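Local coordinates for CRISPR-associated protein, Cse1 family (Acidimicrobium ferrooxidans, PDB 4H3T), which probably serves as the large Cse1 subunit of a type I-E CRISPR Cascade complex, helping to recognise invading DNA, at residues 517-520 / 521-525; 71-74 / 75-78. The protein carries 1 engineered substitution. All blocks are in the same frame, centred on the assembly; numbering follows the deposited sequence.

Interaction 1. Residues 517-520 / 521-525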
loop_
_atom_site.group_PDB
_atom_site.type_symbol
_atom_site.label_atom_id
_atom_site.label_comp_id
_atom_site.label_asym_id
_atom_site.label_seq_id
_atom_site.Cartn_x
_atom_site.Cartn_y
_atom_site.Cartn_z
ATOM N N GLY A 517 -7.863 -25.636 -30.941
ATOM C CA GLY A 517 -7.407 -24.678 -29.951
ATOM C C GLY A 517 -6.926 -23.369 -30.548
ATOM O O GLY A 517 -7.368 -22.302 -30.123
ATOM N N GLU A 518 -6.081 -23.445 -31.574
ATOM C CA GLU A 518 -5.597 -22.254 -32.257
ATOM C C GLU A 518 -6.775 -21.482 -32.892
ATOM O O GLU A 518 -6.803 -20.249 -32.822
ATOM C CB GLU A 518 -4.537 -22.582 -33.334
ATOM C CG GLU A 518 -3.907 -21.306 -33.930
ATOM C CD GLU A 518 -2.715 -21.433 -34.855
ATOM O OE1 GLU A 518 -2.180 -20.375 -35.262
ATOM O OE2 GLU A 518 -2.342 -22.572 -35.212
ATOM N N ASP A 519 -7.732 -22.193 -33.502
ATOM C CA ASP A 519 -8.885 -21.545 -34.165
ATOM C C ASP A 519 -9.746 -20.803 -33.151
ATOM O O ASP A 519 -10.099 -19.661 -33.386
ATOM C CB ASP A 519 -9.714 -22.576 -34.928
ATOM C CG ASP A 519 -10.874 -21.948 -35.706
ATOM O OD1 ASP A 519 -10.620 -21.061 -36.536
ATOM O OD2 ASP A 519 -12.017 -22.215 -35.356
ATOM N N ARG A 520 -10.033 -21.435 -32.000
ATOM C CA ARG A 520 -10.806 -20.820 -30.920
ATOM C C ARG A 520 -10.063 -19.602 -30.344
ATOM O O ARG A 520 -10.673 -18.591 -30.101
ATOM C CB ARG A 520 -11.087 -21.838 -29.824
ATOM C CG ARG A 520 -12.059 -22.946 -30.243
ATOM C CD ARG A 520 -11.999 -24.137 -29.303
ATOM N NE ARG A 520 -13.076 -25.074 -29.600
ATOM C CZ ARG A 520 -13.347 -26.206 -28.957
ATOM N NH1 ARG A 520 -12.553 -26.639 -27.986
ATOM N NH2 ARG A 520 -14.425 -26.910 -29.271
ATOM N N PHE A 521 -8.775 -19.724 -30.106
ATOM C CA PHE A 521 -7.906 -18.627 -29.607
ATOM C C PHE A 521 -7.966 -17.433 -30.583
ATOM O O PHE A 521 -8.236 -16.286 -30.193
ATOM C CB PHE A 521 -6.436 -19.145 -29.427
ATOM C CG PHE A 521 -5.327 -18.123 -29.511
ATOM C CD1 PHE A 521 -5.175 -17.164 -28.528
ATOM C CD2 PHE A 521 -4.516 -18.044 -30.634
ATOM C CE1 PHE A 521 -4.202 -16.189 -28.628
ATOM C CE2 PHE A 521 -3.508 -17.084 -30.717
ATOM C CZ PHE A 521 -3.386 -16.141 -29.731
ATOM N N ARG A 522 -7.735 -17.712 -31.846
ATOM C CA ARG A 522 -7.692 -16.658 -32.858
ATOM C C ARG A 522 -9.083 -15.955 -33.037
ATOM O O ARG A 522 -9.118 -14.719 -33.186
ATOM C CB ARG A 522 -7.146 -17.230 -34.198
ATOM C CG ARG A 522 -6.917 -16.228 -35.303
ATOM C CD ARG A 522 -6.857 -16.874 -36.688
ATOM N NE ARG A 522 -8.202 -16.970 -37.275
ATOM C CZ ARG A 522 -8.908 -18.084 -37.486
ATOM N NH1 ARG A 522 -8.390 -19.282 -37.199
ATOM N NH2 ARG A 522 -10.125 -18.013 -38.011
ATOM N N ARG A 523 -10.200 -16.705 -32.966
ATOM C CA ARG A 523 -11.529 -16.103 -33.090
ATOM C C ARG A 523 -11.846 -15.221 -31.862
ATOM O O ARG A 523 -12.432 -14.155 -32.007
ATOM C CB ARG A 523 -12.664 -17.170 -33.273
ATOM C CG ARG A 523 -12.689 -17.826 -34.667
ATOM C CD ARG A 523 -13.803 -18.929 -34.910
ATOM N NE ARG A 523 -14.458 -19.343 -33.646
ATOM C CZ ARG A 523 -14.350 -20.519 -33.006
ATOM N NH1 ARG A 523 -13.637 -21.515 -33.527
ATOM N NH2 ARG A 523 -14.975 -20.713 -31.851
HETATM N N MSE A 524 -11.512 -15.697 -30.675
HETATM C CA MSE A 524 -11.768 -14.925 -29.466
HETATM C C MSE A 524 -10.931 -13.648 -29.461
HETATM O O MSE A 524 -11.438 -12.568 -29.161
HETATM C CB MSE A 524 -11.489 -15.725 -28.215
HETATM C CG MSE A 524 -11.753 -14.882 -26.970
HETATM SE SE MSE A 524 -11.919 -15.719 -25.230
HETATM C CE MSE A 524 -11.993 -13.885 -24.373
ATOM N N LEU A 525 -9.662 -13.782 -29.791
ATOM C CA LEU A 525 -8.738 -12.653 -29.831
ATOM C C LEU A 525 -9.226 -11.577 -30.830
ATOM O O LEU A 525 -9.237 -10.404 -30.482
ATOM C CB LEU A 525 -7.340 -13.121 -30.225
ATOM C CG LEU A 525 -6.221 -12.052 -30.170
ATOM C CD1 LEU A 525 -6.065 -11.496 -28.725
ATOM C CD2 LEU A 525 -4.891 -12.628 -30.751
#

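Interaction 2. Residues 71-74 / 75-78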
loop_
_atom_site.group_PDB
_atom_site.type_symbol
_atom_site.label_atom_id
_atom_site.label_comp_id
_atom_site.label_asym_id
_atom_site.label_seq_id
_atom_site.Cartn_x
_atom_site.Cartn_y
_atom_site.Cartn_z
ATOM N N PRO A 71 -0.668 22.933 5.322
ATOM C CA PRO A 71 -1.426 24.008 4.623
ATOM C C PRO A 71 -2.927 23.973 4.906
ATOM O O PRO A 71 -3.572 22.930 4.866
ATOM C CB PRO A 71 -1.123 23.722 3.152
ATOM C CG PRO A 71 -0.932 22.223 3.092
ATOM C CD PRO A 71 -0.163 21.922 4.367
ATOM N N LYS A 72 -3.492 25.119 5.194
ATOM C CA LYS A 72 -4.926 25.199 5.453
ATOM C C LYS A 72 -5.702 25.245 4.160
ATOM O O LYS A 72 -6.882 24.888 4.154
ATOM C CB LYS A 72 -5.270 26.460 6.304
ATOM C CG LYS A 72 -5.433 27.731 5.566
ATOM C CD LYS A 72 -5.689 28.849 6.562
ATOM C CE LYS A 72 -5.974 30.163 5.890
ATOM N NZ LYS A 72 -6.383 31.179 6.898
ATOM N N ASP A 73 -5.079 25.758 3.086
ATOM C CA ASP A 73 -5.787 26.028 1.828
ATOM C C ASP A 73 -4.844 25.944 0.634
ATOM O O ASP A 73 -3.645 25.680 0.801
ATOM C CB ASP A 73 -6.464 27.417 1.885
ATOM C CG ASP A 73 -5.552 28.611 2.165
ATOM O OD1 ASP A 73 -4.331 28.456 2.076
ATOM O OD2 ASP A 73 -6.070 29.669 2.534
ATOM N N ASP A 74 -5.405 26.149 -0.559
ATOM C CA ASP A 74 -4.659 26.085 -1.810
ATOM C C ASP A 74 -3.585 27.150 -1.901
ATOM O O ASP A 74 -2.550 26.855 -2.477
ATOM C CB ASP A 74 -5.578 26.201 -3.036
ATOM C CG ASP A 74 -6.461 24.979 -3.196
ATOM O OD1 ASP A 74 -5.919 23.861 -3.226
ATOM O OD2 ASP A 74 -7.683 25.147 -3.319
ATOM N N ALA A 75 -3.831 28.379 -1.403
ATOM C CA ALA A 75 -2.814 29.431 -1.456
ATOM C C ALA A 75 -1.616 29.031 -0.632
ATOM O O ALA A 75 -0.499 29.162 -1.116
ATOM C CB ALA A 75 -3.356 30.805 -0.979
ATOM N N GLU A 76 -1.824 28.503 0.596
ATOM C CA GLU A 76 -0.686 28.059 1.400
ATOM C C GLU A 76 0.017 26.902 0.704
ATOM O O GLU A 76 1.250 26.859 0.692
ATOM C CB GLU A 76 -1.092 27.664 2.838
ATOM C CG GLU A 76 -1.425 28.861 3.717
ATOM C CD GLU A 76 -1.762 28.556 5.167
ATOM O OE1 GLU A 76 -1.585 27.396 5.611
ATOM O OE2 GLU A 76 -2.235 29.488 5.857
ATOM N N TRP A 77 -0.741 25.949 0.135
ATOM C CA TRP A 77 -0.091 24.807 -0.529
ATOM C C TRP A 77 0.797 25.306 -1.686
ATOM O O TRP A 77 1.916 24.880 -1.831
ATOM C CB TRP A 77 -1.147 23.816 -1.060
ATOM C CG TRP A 77 -0.575 22.525 -1.533
ATOM C CD1 TRP A 77 -0.400 21.380 -0.807
ATOM C CD2 TRP A 77 -0.114 22.233 -2.853
ATOM N NE1 TRP A 77 0.277 20.450 -1.546
ATOM C CE2 TRP A 77 0.483 20.953 -2.812
ATOM C CE3 TRP A 77 0.026 22.990 -4.014
ATOM C CZ2 TRP A 77 1.064 20.365 -3.954
ATOM C CZ3 TRP A 77 0.593 22.410 -5.128
ATOM C CH2 TRP A 77 1.150 21.139 -5.080
ATOM N N GLY A 78 0.241 26.184 -2.482
ATOM C CA GLY A 78 0.890 26.847 -3.604
ATOM C C GLY A 78 2.198 27.530 -3.219
ATOM O O GLY A 78 3.205 27.345 -3.897
#

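Interaction 1. Residues 517-520 / 521-525
Asp-519 bridges to Arg-522 and Arg-523 in a salt-bridge network that runs along a single helix, 511-532, part of the C-terminal helical bundle of this Cse1 protein. CG of Asp-519 stands anti to the backbone N (chi1 -176°), which places the carboxylate beside the next turn; one oxygen faces each arginine. OD1 takes NH1 of Arg-522 at 2.9 Å on its anti side, the two flat groups turned 47° apart. OD2 meets NH1 of Arg-523 at 2.5 Å; it lies in that guanidinium plane, yet the donor comes from above the carboxylate. Arg-523 bends at chi3 and lays one guanidinium face over CA of Arg-520, but the short distance and the nearly eclipsed chi3 (-12°) leave the exact placement of this arginine end doubtful. Beneath, ordinary i to i+4 bonds hold the backbone, such as Arg-522 N to Glu-518 O at 2.9 Å. Arg-520 runs out extended to His-438 O and touches Tyr-418. Phe-521 packs on Ala-495 and Ala-499 of helix 481-504 and Ala-415 of helix 397-415. Shared between two arginines, the carboxylate is likely to stay ionised, and probably offsets part of the positive charge of Arg-522 and Arg-523.

Interaction 2. Residues 71-74 / 75-78
With CG of Asp-73 set between its backbone N and carbonyl carbon (chi1 57°), the carboxylate turns back to the first turn of helix 74-82, while Glu-76, its CG anti to the carbonyl carbon and its chain extended, reaches back past it to the preceding loop. OD1 of Asp-73 receives the backbone N of Glu-76 at 2.9 Å, nearly in line with its own C-O bond. In return OE1 of Glu-76 takes the backbone N of Lys-72 at 3.0 Å, a straight bond (168°) that arrives from above the carboxylate plane. Asp-73 is thus the N-cap of the helix; the reciprocal bond resembles that of a capping box but lands one residue earlier, on Lys-72 rather than on the N-cap residue. The aliphatic part of Lys-72 crosses the same carboxylate, CD lying 3.6 Å from OE2 of Glu-76, whereas NZ remains 4.6 Å from that oxygen, beyond a salt bridge. Were Glu-76 replaced by alanine, the Lys-72 amide would probably lose this acceptor and the lysine methylenes their neighbour. Pro-71, which follows a cis peptide bond, puts CG at the edge of the Trp-77 indole, 4.0 Å from CD1. That indole is buried: its NE1 bonds to Leu-215 O, and its ring meets Trp-81 and, edge to face, Phe-348. Asp-74 OD1 bonds to the hydroxyl of Tyr-223.

Overall arrangement
Interactions 1 and 2 lie far apart, their centres 56 Å from each other and their nearest atoms about 41 Å, and no helix is common to both. Interaction 2 belongs to the N-terminal part of the chain, where a loop turns into a helix; interaction 1 lies near the C-terminus, in mid-helix on the outer side of the bundle. Each is partly buried, combining a polar surface with an aromatic residue sunk into the interior. Their chemistry follows position: at 71-78 carboxylates serve backbone amides at a helix start, whereas at 517-525, where the helix already satisfies its own amides, the carboxylate pairs with charged side chains.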